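Local coordinates for hypothetical protein Cgl1923 (PDB 2P90) that is of unknown function but belongs to the PAC2 family, whose members include proteasome-assembly chaperones, at residues B[60-63]-B[64-67]; B[77-81]-B[82-86]; B[124-127]-B[128-132]; B[213-216]-B[217-221]; B[234-237]-B[238-242]. All coordinates share one frame; numbering follows the deposited sequence.

Interaction 1 of 5, residues B[60-63]-B[64-67]; sequences SFNN and DELI
As strand 54-61 gives way to a single weakly bonded helical turn, Asn63 O receives both Leu66 N at 3.2 Å and Ile67 N at 2.9 Å, the two donors coming from the same face of its carbonyl plane. Asn62 sits just ahead of this turn as its N-cap. With CG anti to its own backbone N (chi1 -175°), the amide swings forward and OD1 accepts from Asp64 N at 2.9 Å; that donor stands 54° out of the amide plane, above it and not on a lone pair. The backbone O of Asn62 takes a further bond from Glu65 N at 3.1 Å, while ND2 lies by Glu65 CG. Before the cap, Phe61 offers CB and the ring atom CD1 to Leu66 CD1, which approaches the ring obliquely; Phe61 CB is 3.6 Å from Leu66 CD1. Past it, Asn63 and Ile67 run side by side, and the Asn63 amide carbon CG rests 3.6 Å from Ile67 CG1, while ND2 reaches away to Leu89 O. The acids of the turn look to the interface: Asp64 bonds Tyr69 OH of its own chain and, in the second subunit, the backbone N-H groups of Gly117 and Asp118, and Glu65 OE2 forms a salt bridge with Arg115 of that subunit. The arrangement is a side-chain N-cap on a short helical turn, here placed at a subunit boundary.

Interaction 2 of 5, residues B[77-81]-B[82-86]; sequences VIEHN and EVTSM
Val77 meets Thr84 and Ser85 together, the mark of a classic beta bulge in a hairpin: Val77 O accepts from Thr84 N at 2.8 Å and weakly from Ser85 N, while Val77 N gives to Ser85 O, also at 2.8 Å. The register slips by one residue here, so that Ile78 pairs with Val83 as a non-hydrogen-bonded antiparallel pair. Thr84 can be followed from CB outward. Its CB stands 4.2 Å from Val77 O; OG1, held between the backbone N and the carbonyl carbon (chi1 61°), comes to 3.5 Å from the same Val77 O in a weak hydrogen bond and also lies beside Val77 CG1. The other branch, CG2, turns toward the hairpin turn and touches Glu79 O at 3.4 Å and Glu79 CG at 3.6 Å, the two side chains crossing at about a right angle. Ser85 OG rests against Val77 CG2, and on the other face of the ribbon Ile78 CG1 packs on Val83 CG2 at 3.8 Å. Towards the turn, Glu79 N bonds Glu82 O, and Glu82 N answers weakly to Glu79 O. Strands 76-78 and 83-86 form a sheet apart from the large mixed one; Val77 and Ile78 pair with a strand of the second subunit, extending the ladder across the interface, where Met86 packs on Met182 of that subunit.

Interaction 3 of 5, residues B[124-127]-B[128-132]; sequences VDLV and EKFGV
The Phe130 ring takes Leu126 O at its edge, near the ring plane, with Phe130 CD2 3.3 Å from Leu126 O; the Leu126 side chain also approaches the ring, Leu126 CD2 to Phe130 CE2 at 4.2 Å. Phe130 CG lies anti to its carbonyl carbon (chi1 -75°), which carries the ring back alongside the preceding turn of helix 116-129. The ring has further neighbours in Ile58 and Leu105 of the large sheet and in Val18. Phe130 N gives to the same Leu126 O at 3.0 Å, so one carbonyl meets both the amide and the ring edge of Phe130. Before it, Glu128 N and Lys129 N make regular helical bonds to Val124 O and Asp125 O. Beyond it the chain closes in a Schellman motif. Gly131, with positive phi, is the C-prime residue: its N bonds Glu128 O, and Val132 N turns back to Val127 O at 2.9 Å, lying in the carbonyl plane. The apolar contact that accompanies this closure joins Val127 CB to Val132 CB at 3.7 Å; Val127 leans on Leu187 of helix 179-189, and Val132 on Leu105. A water donates to Val127 O at 3.1 Å and to Val132 O at 2.8 Å, linking the last turn to the outgoing chain. Asp125 and Glu128 bring like charges near each other, but Glu128 OE2 forms a salt bridge with Lys192, which probably eases the repulsion. The chemistry implies a helix end at which Leu126 O, Val127 O and Glu128 O all find backbone N-H partners, Val127 O with a water besides.

Interaction 4 of 5, residues B[213-216]-B[217-221]; sequences ATLK and LLQSI
Lys216 O is gripped twice by Ser220, from OG at 2.7 Å and from the backbone N at 3.0 Å, the two donors reaching it from opposite faces of its carbonyl plane. This is a serine hydroxyl returned to the i-4 carbonyl within helix 211-225, and the Ser220 torsion that puts OG beside its own N (chi1 -53°) allows it. The regular i to i-4 helical bonds continue through Leu217 N to Ala213 O, Leu218 N to Thr214 O and Gln219 N to Leu215 O. The charged end of Lys216 leaves the helix for a salt bridge with Asp165, while its stem stays close: Lys216 CE lies 3.7 Å from Ser220 OG. Gln219 crosses that stem at about a right angle, its CG 3.3 Å from Leu215 O and its amide reaching back between Leu215 and Lys216. The residues facing inward divide among the surroundings. Ala213 and Leu217 pack on Val199 of strand 194-202, Thr214 and Leu218 on helix 41-52, and Leu215 on Leu231 and on Leu234 of helix 232-250, so the helix is flanked by the large sheet and by helices 41-52 and 232-250. Gln219 NE2 comes 3.5 Å from Lys216 CD.

Interaction 5 of 5, residues B[234-237]-B[238-242]; sequences LERD and AEKVH
Backbone hydrogen bonds carry most of this contact: Glu239 N gives to Glu235 O at 3.1 Å and Lys240 N to Arg236 O at 3.1 Å. Ala238 N is shared, bonding Leu234 O at 3.1 Å and, weakly, Glu235 O. A water donates to Arg236 O and more weakly to Glu239 OE1, so the Arg236 carbonyl serves both helix and solvent. Among the charged groups, Arg236 NH1 forms a salt bridge with its neighbour Asp237, 3.2 Å from OD1, which lies almost in the guanidinium plane at the group's edge. Lys240 runs alongside Arg236, pointing the same way, and its NZ stands 3.5 Å from Arg236 NH2; these like charges would probably repel, and the nearby carboxylate of Asp237 may offset part of this. The setting is the solvent-facing side of helix 232-250; this part looks amphipathic, since Leu234 turns the other way to pack on Thr214 and Leu218 of helix 211-225. Van der Waals contacts are modest. Ala238 CB lies 3.4 Å from Leu234 O, and Glu239, with CG anti to its carbonyl carbon (chi1 -66°), lays CG 3.3 Å from Glu235 O, its extended chain continuing back along the preceding turn with CD still beside that oxygen. Farther along, the His242 ring meets that of His147.

In the fold
The five contacts follow one another along the chain, and two pairs touch. Interactions 1 and 3 meet where Phe61 CZ packs on Leu126 CD1 at 3.7 Å, joining the end of strand 54-61 to helix 116-129. Interactions 4 and 5 meet between consecutive helices, with Leu218 CD1 3.5 Å from Leu234 CD1 and Leu215 CD2 3.6 Å from Glu235 CG; their centres are 13 Å apart. Interactions 1 and 5 lie on opposite sides of the chain's centre, their own centres 35 Å apart. Interaction 2 touches none of the others, its nearest atoms staying about 9 Å from interaction 1, yet both of these contacts reach the second subunit.

Interaction 1 of 5, residues B[60-63]-B[64-67]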
# COMPACT_ATOMS: atom_id res chain seq x y z
N SER B 60 -0.42 8.19 -23.03
CA SER B 60 0.15 8.18 -21.70
C SER B 60 -0.96 8.07 -20.69
O SER B 60 -1.91 8.84 -20.68
CB SER B 60 0.92 9.46 -21.41
OG SER B 60 2.19 9.42 -22.03
N PHE B 61 -0.83 7.09 -19.82
CA PHE B 61 -1.73 6.97 -18.70
C PHE B 61 -1.42 8.00 -17.59
O PHE B 61 -0.25 8.43 -17.39
CB PHE B 61 -1.73 5.53 -18.21
CG PHE B 61 -2.45 4.59 -19.15
CD1 PHE B 61 -3.75 4.18 -18.88
CD2 PHE B 61 -1.83 4.14 -20.33
CE1 PHE B 61 -4.43 3.29 -19.76
CE2 PHE B 61 -2.51 3.27 -21.22
CZ PHE B 61 -3.82 2.85 -20.93
N ASN B 62 -2.49 8.41 -16.92
CA ASN B 62 -2.41 9.33 -15.79
C ASN B 62 -2.10 8.58 -14.51
O ASN B 62 -2.94 7.86 -13.98
CB ASN B 62 -3.73 10.11 -15.62
CG ASN B 62 -3.65 11.18 -14.51
OD1 ASN B 62 -2.61 11.37 -13.85
ND2 ASN B 62 -4.73 11.90 -14.32
N ASN B 63 -0.88 8.77 -14.03
CA ASN B 63 -0.42 8.19 -12.75
C ASN B 63 -1.19 8.66 -11.49
O ASN B 63 -1.26 7.96 -10.50
CB ASN B 63 1.06 8.47 -12.59
CG ASN B 63 1.93 7.56 -13.44
OD1 ASN B 63 1.43 6.74 -14.25
ND2 ASN B 63 3.26 7.64 -13.22
N ASP B 64 -1.81 9.83 -11.54
CA ASP B 64 -2.64 10.29 -10.41
C ASP B 64 -3.88 9.41 -10.23
O ASP B 64 -4.37 9.26 -9.10
CB ASP B 64 -3.01 11.76 -10.56
CG ASP B 64 -1.85 12.72 -10.21
OD1 ASP B 64 -0.77 12.30 -9.73
OD2 ASP B 64 -2.04 13.93 -10.40
N GLU B 65 -4.35 8.81 -11.33
CA GLU B 65 -5.48 7.90 -11.25
C GLU B 65 -5.06 6.48 -10.86
O GLU B 65 -5.87 5.74 -10.35
CB GLU B 65 -6.28 7.85 -12.58
CG GLU B 65 -7.04 9.15 -12.96
CD GLU B 65 -8.18 9.53 -12.00
OE1 GLU B 65 -8.97 8.66 -11.56
OE2 GLU B 65 -8.30 10.72 -11.70
N LEU B 66 -3.78 6.14 -11.06
CA LEU B 66 -3.34 4.75 -11.19
C LEU B 66 -2.34 4.27 -10.17
O LEU B 66 -2.33 3.09 -9.84
CB LEU B 66 -2.86 4.46 -12.63
CG LEU B 66 -3.98 4.49 -13.72
CD1 LEU B 66 -3.41 4.47 -15.16
CD2 LEU B 66 -5.04 3.38 -13.56
N ILE B 67 -1.56 5.19 -9.59
CA ILE B 67 -0.38 4.86 -8.77
C ILE B 67 -0.53 5.30 -7.29
O ILE B 67 -0.98 6.43 -6.99
CB ILE B 67 0.92 5.55 -9.36
CG1 ILE B 67 1.19 5.13 -10.84
CG2 ILE B 67 2.15 5.42 -8.43
CD1 ILE B 67 1.43 3.63 -11.11

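Interaction 2 of 5, residues B[77-81]-B[82-86]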
# COMPACT_ATOMS: atom_id res chain seq x y z
N VAL B 77 17.04 12.21 -8.60
CA VAL B 77 18.47 12.43 -8.53
C VAL B 77 18.76 13.82 -7.98
O VAL B 77 18.15 14.80 -8.39
CB VAL B 77 19.25 12.15 -9.92
CG1 VAL B 77 20.78 12.34 -9.76
CG2 VAL B 77 18.91 10.74 -10.49
N ILE B 78 19.69 13.87 -7.03
CA ILE B 78 20.21 15.12 -6.53
C ILE B 78 21.71 15.22 -6.83
O ILE B 78 22.51 14.44 -6.32
CB ILE B 78 19.89 15.36 -5.00
CG1 ILE B 78 18.39 15.64 -4.80
CG2 ILE B 78 20.66 16.57 -4.45
CD1 ILE B 78 17.84 15.12 -3.48
N GLU B 79 22.07 16.18 -7.68
CA GLU B 79 23.47 16.50 -7.89
C GLU B 79 23.74 17.99 -8.11
O GLU B 79 22.91 18.70 -8.69
CB GLU B 79 24.09 15.67 -9.02
CG GLU B 79 23.49 15.94 -10.37
CD GLU B 79 24.18 15.15 -11.46
OE1 GLU B 79 25.44 15.17 -11.52
OE2 GLU B 79 23.44 14.51 -12.24
N HIS B 80 24.91 18.42 -7.65
CA HIS B 80 25.30 19.83 -7.59
C HIS B 80 24.37 20.65 -6.65
O HIS B 80 24.12 21.83 -6.92
CB HIS B 80 25.33 20.50 -8.99
CG HIS B 80 25.93 19.68 -10.09
ND1 HIS B 80 27.22 19.17 -10.04
CD2 HIS B 80 25.44 19.33 -11.31
CE1 HIS B 80 27.48 18.52 -11.16
NE2 HIS B 80 26.42 18.60 -11.95
N ASN B 81 23.86 20.01 -5.58
CA ASN B 81 22.93 20.64 -4.60
C ASN B 81 21.57 20.99 -5.22
O ASN B 81 20.90 21.93 -4.81
CB ASN B 81 23.55 21.89 -3.95
CG ASN B 81 24.20 21.60 -2.59
OD1 ASN B 81 25.00 20.67 -2.43
ND2 ASN B 81 23.86 22.44 -1.60
N GLU B 82 21.17 20.21 -6.21
CA GLU B 82 20.02 20.55 -7.02
C GLU B 82 19.29 19.24 -7.29
O GLU B 82 19.93 18.21 -7.51
CB GLU B 82 20.53 21.17 -8.33
CG GLU B 82 19.56 22.06 -9.07
CD GLU B 82 19.43 23.48 -8.46
OE1 GLU B 82 20.47 24.07 -8.03
OE2 GLU B 82 18.27 24.02 -8.41
N VAL B 83 17.95 19.27 -7.22
CA VAL B 83 17.15 18.14 -7.71
C VAL B 83 17.17 18.18 -9.23
O VAL B 83 16.56 19.07 -9.86
CB VAL B 83 15.67 18.16 -7.22
CG1 VAL B 83 14.88 17.09 -7.94
CG2 VAL B 83 15.57 17.98 -5.72
N THR B 84 17.87 17.23 -9.84
CA THR B 84 18.09 17.31 -11.28
C THR B 84 17.07 16.48 -12.04
O THR B 84 16.65 16.88 -13.13
CB THR B 84 19.55 16.97 -11.70
OG1 THR B 84 19.86 15.63 -11.31
CG2 THR B 84 20.53 17.92 -11.01
N SER B 85 16.64 15.35 -11.48
CA SER B 85 15.60 14.56 -12.14
C SER B 85 14.72 13.78 -11.21
O SER B 85 15.09 13.52 -10.07
CB SER B 85 16.20 13.60 -13.19
OG SER B 85 16.93 12.58 -12.56
N MET B 86 13.56 13.40 -11.72
CA MET B 86 12.63 12.50 -11.06
C MET B 86 12.09 11.57 -12.13
O MET B 86 11.58 12.03 -13.13
CB MET B 86 11.45 13.26 -10.41
CG MET B 86 10.51 12.39 -9.51
SD MET B 86 9.53 13.35 -8.27
CE MET B 86 8.72 12.03 -7.43

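Interaction 3 of 5, residues B[124-127]-B[128-132]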
# COMPACT_ATOMS: atom_id res chain seq x y z
N VAL B 124 -8.71 -2.02 -23.34
CA VAL B 124 -9.49 -2.59 -24.41
C VAL B 124 -10.01 -1.56 -25.41
O VAL B 124 -10.02 -1.85 -26.59
CB VAL B 124 -10.54 -3.68 -24.02
CG1 VAL B 124 -10.13 -4.43 -22.77
CG2 VAL B 124 -11.89 -3.11 -23.88
N ASP B 125 -10.36 -0.34 -24.98
CA ASP B 125 -10.73 0.68 -25.96
C ASP B 125 -9.57 1.03 -26.88
O ASP B 125 -9.78 1.44 -28.03
CB ASP B 125 -11.21 2.00 -25.33
CG ASP B 125 -12.42 1.83 -24.42
OD1 ASP B 125 -13.29 0.93 -24.67
OD2 ASP B 125 -12.46 2.61 -23.43
N LEU B 126 -8.34 0.90 -26.36
CA LEU B 126 -7.17 1.22 -27.16
C LEU B 126 -6.87 0.12 -28.17
O LEU B 126 -6.50 0.44 -29.32
CB LEU B 126 -5.94 1.56 -26.29
CG LEU B 126 -5.94 2.91 -25.58
CD1 LEU B 126 -4.84 2.97 -24.52
CD2 LEU B 126 -5.82 4.05 -26.58
N VAL B 127 -7.04 -1.16 -27.79
CA VAL B 127 -6.85 -2.23 -28.74
C VAL B 127 -7.87 -2.19 -29.90
O VAL B 127 -7.51 -2.48 -31.06
CB VAL B 127 -6.71 -3.68 -28.13
CG1 VAL B 127 -6.22 -3.68 -26.70
CG2 VAL B 127 -7.95 -4.58 -28.36
N GLU B 128 -9.12 -1.83 -29.59
CA GLU B 128 -10.10 -1.57 -30.62
C GLU B 128 -9.71 -0.38 -31.48
O GLU B 128 -9.67 -0.49 -32.72
CB GLU B 128 -11.51 -1.40 -30.04
CG GLU B 128 -12.31 -2.71 -30.13
CD GLU B 128 -13.03 -3.04 -28.83
OE1 GLU B 128 -13.39 -2.10 -28.06
OE2 GLU B 128 -13.25 -4.25 -28.57
N LYS B 129 -9.42 0.74 -30.82
CA LYS B 129 -9.00 1.94 -31.50
C LYS B 129 -7.92 1.63 -32.55
O LYS B 129 -7.95 2.15 -33.65
CB LYS B 129 -8.49 2.96 -30.47
CG LYS B 129 -8.39 4.40 -30.96
CD LYS B 129 -9.77 5.01 -31.11
CE LYS B 129 -9.76 6.28 -31.99
NZ LYS B 129 -9.81 6.08 -33.48
N PHE B 130 -6.97 0.78 -32.22
CA PHE B 130 -5.82 0.58 -33.09
C PHE B 130 -5.86 -0.69 -33.92
O PHE B 130 -4.90 -1.03 -34.61
CB PHE B 130 -4.51 0.74 -32.31
CG PHE B 130 -4.20 2.17 -31.99
CD1 PHE B 130 -3.48 2.95 -32.90
CD2 PHE B 130 -4.67 2.75 -30.82
CE1 PHE B 130 -3.20 4.27 -32.63
CE2 PHE B 130 -4.43 4.07 -30.55
CZ PHE B 130 -3.68 4.84 -31.45
N GLY B 131 -7.03 -1.35 -33.90
CA GLY B 131 -7.26 -2.59 -34.63
C GLY B 131 -6.23 -3.66 -34.32
O GLY B 131 -5.76 -4.34 -35.23
N VAL B 132 -5.84 -3.76 -33.05
CA VAL B 132 -4.92 -4.81 -32.56
C VAL B 132 -5.61 -6.14 -32.80
O VAL B 132 -6.82 -6.26 -32.56
CB VAL B 132 -4.60 -4.60 -31.03
CG1 VAL B 132 -3.92 -5.83 -30.37
CG2 VAL B 132 -3.77 -3.38 -30.86
O HOH W 1 -9.17 -4.86 -32.25

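Interaction 4 of 5, residues B[213-216]-B[217-221]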
# COMPACT_ATOMS: atom_id res chain seq x y z
N ALA B 213 16.27 -15.02 -19.50
CA ALA B 213 14.81 -14.98 -19.43
C ALA B 213 14.23 -13.83 -20.27
O ALA B 213 13.25 -14.01 -20.97
CB ALA B 213 14.38 -14.90 -18.01
N THR B 214 14.85 -12.67 -20.22
CA THR B 214 14.49 -11.55 -21.09
C THR B 214 14.54 -12.03 -22.54
O THR B 214 13.54 -11.96 -23.25
CB THR B 214 15.45 -10.37 -20.88
OG1 THR B 214 15.54 -10.09 -19.48
CG2 THR B 214 15.00 -9.11 -21.67
N LEU B 215 15.71 -12.57 -22.93
CA LEU B 215 15.93 -13.18 -24.25
C LEU B 215 14.84 -14.16 -24.65
O LEU B 215 14.25 -14.05 -25.72
CB LEU B 215 17.30 -13.90 -24.27
CG LEU B 215 17.89 -14.39 -25.60
CD1 LEU B 215 18.03 -13.29 -26.69
CD2 LEU B 215 19.24 -15.03 -25.37
N LYS B 216 14.55 -15.10 -23.76
CA LYS B 216 13.49 -16.05 -23.99
C LYS B 216 12.13 -15.37 -24.23
O LYS B 216 11.45 -15.71 -25.19
CB LYS B 216 13.41 -17.08 -22.85
CG LYS B 216 12.60 -18.32 -23.19
CD LYS B 216 13.08 -18.97 -24.50
CE LYS B 216 11.93 -19.59 -25.29
NZ LYS B 216 11.63 -20.99 -24.87
N LEU B 217 11.74 -14.41 -23.36
CA LEU B 217 10.48 -13.69 -23.58
C LEU B 217 10.47 -12.99 -24.94
O LEU B 217 9.50 -13.06 -25.67
CB LEU B 217 10.17 -12.67 -22.47
CG LEU B 217 9.66 -13.13 -21.11
CD1 LEU B 217 9.68 -11.93 -20.14
CD2 LEU B 217 8.25 -13.77 -21.16
N LEU B 218 11.58 -12.34 -25.28
CA LEU B 218 11.64 -11.60 -26.52
C LEU B 218 11.57 -12.51 -27.77
O LEU B 218 10.84 -12.22 -28.72
CB LEU B 218 12.87 -10.68 -26.53
CG LEU B 218 12.84 -9.46 -25.61
CD1 LEU B 218 14.07 -8.59 -25.80
CD2 LEU B 218 11.56 -8.62 -25.86
N GLN B 219 12.29 -13.64 -27.75
CA GLN B 219 12.23 -14.56 -28.88
C GLN B 219 10.86 -15.26 -28.97
O GLN B 219 10.41 -15.58 -30.06
CB GLN B 219 13.47 -15.50 -28.98
CG GLN B 219 13.72 -16.51 -27.88
CD GLN B 219 15.22 -16.93 -27.75
OE1 GLN B 219 16.09 -16.52 -28.54
NE2 GLN B 219 15.51 -17.75 -26.73
N SER B 220 10.17 -15.41 -27.85
CA SER B 220 8.80 -15.94 -27.90
C SER B 220 7.86 -14.95 -28.60
O SER B 220 6.96 -15.34 -29.34
CB SER B 220 8.28 -16.28 -26.51
OG SER B 220 9.19 -17.13 -25.85
N ILE B 221 8.09 -13.67 -28.35
CA ILE B 221 7.36 -12.59 -28.98
C ILE B 221 7.73 -12.46 -30.46
O ILE B 221 6.84 -12.38 -31.31
CB ILE B 221 7.66 -11.26 -28.25
CG1 ILE B 221 6.96 -11.23 -26.90
CG2 ILE B 221 7.25 -10.06 -29.09
CD1 ILE B 221 7.62 -10.27 -25.97

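Interaction 5 of 5, residues B[234-237]-B[238-242]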
# COMPACT_ATOMS: atom_id res chain seq x y z
N LEU B 234 21.79 -9.12 -25.51
CA LEU B 234 21.17 -9.95 -24.47
C LEU B 234 21.80 -11.33 -24.39
O LEU B 234 21.78 -11.98 -23.32
CB LEU B 234 19.67 -10.10 -24.73
CG LEU B 234 18.68 -9.03 -24.33
CD1 LEU B 234 17.35 -9.45 -24.86
CD2 LEU B 234 18.64 -8.85 -22.80
N GLU B 235 22.31 -11.80 -25.53
CA GLU B 235 23.04 -13.07 -25.62
C GLU B 235 24.37 -12.97 -24.90
O GLU B 235 24.72 -13.82 -24.07
CB GLU B 235 23.20 -13.49 -27.08
CG GLU B 235 21.95 -14.18 -27.60
CD GLU B 235 21.82 -14.19 -29.12
OE1 GLU B 235 22.26 -13.22 -29.78
OE2 GLU B 235 21.26 -15.18 -29.65
N ARG B 236 25.08 -11.88 -25.18
CA ARG B 236 26.31 -11.56 -24.51
C ARG B 236 26.10 -11.49 -22.99
O ARG B 236 26.83 -12.14 -22.22
CB ARG B 236 26.84 -10.23 -25.05
CG ARG B 236 28.20 -9.84 -24.49
CD ARG B 236 28.19 -8.42 -23.95
NE ARG B 236 29.33 -8.20 -23.05
CZ ARG B 236 29.23 -7.91 -21.75
NH1 ARG B 236 28.03 -7.80 -21.17
NH2 ARG B 236 30.34 -7.73 -21.04
N ASP B 237 25.10 -10.72 -22.56
CA ASP B 237 24.72 -10.57 -21.15
C ASP B 237 24.42 -11.88 -20.42
O ASP B 237 24.75 -12.01 -19.24
CB ASP B 237 23.47 -9.69 -21.00
CG ASP B 237 23.74 -8.21 -21.30
OD1 ASP B 237 24.89 -7.82 -21.62
OD2 ASP B 237 22.75 -7.43 -21.24
N ALA B 238 23.75 -12.80 -21.12
CA ALA B 238 23.31 -14.09 -20.57
C ALA B 238 24.51 -14.98 -20.32
O ALA B 238 24.60 -15.62 -19.28
CB ALA B 238 22.35 -14.76 -21.50
N GLU B 239 25.43 -14.98 -21.27
CA GLU B 239 26.65 -15.78 -21.18
C GLU B 239 27.51 -15.29 -20.03
O GLU B 239 28.19 -16.07 -19.38
CB GLU B 239 27.42 -15.71 -22.49
CG GLU B 239 26.70 -16.38 -23.67
CD GLU B 239 27.26 -15.99 -25.06
OE1 GLU B 239 28.16 -15.10 -25.16
OE2 GLU B 239 26.78 -16.59 -26.06
N LYS B 240 27.45 -13.98 -19.78
CA LYS B 240 28.25 -13.36 -18.72
C LYS B 240 27.66 -13.68 -17.35
O LYS B 240 28.43 -14.00 -16.42
CB LYS B 240 28.41 -11.86 -18.97
CG LYS B 240 29.01 -11.05 -17.85
CD LYS B 240 30.52 -10.83 -18.03
CE LYS B 240 31.03 -9.65 -17.16
NZ LYS B 240 30.50 -8.29 -17.60
N VAL B 241 26.33 -13.64 -17.21
CA VAL B 241 25.69 -14.11 -15.95
C VAL B 241 25.81 -15.64 -15.71
O VAL B 241 26.00 -16.08 -14.59
CB VAL B 241 24.22 -13.53 -15.70
CG1 VAL B 241 23.53 -13.28 -16.98
CG2 VAL B 241 23.37 -14.48 -14.84
N HIS B 242 25.73 -16.42 -16.78
CA HIS B 242 25.99 -17.84 -16.68
C HIS B 242 27.38 -18.16 -16.08
O HIS B 242 27.51 -19.02 -15.19
CB HIS B 242 25.83 -18.52 -18.05
CG HIS B 242 25.82 -20.01 -17.98
ND1 HIS B 242 24.78 -20.72 -17.40
CD2 HIS B 242 26.73 -20.93 -18.39
CE1 HIS B 242 25.05 -22.01 -17.47
NE2 HIS B 242 26.23 -22.16 -18.07
O HOH W 2 29.72 -13.01 -23.01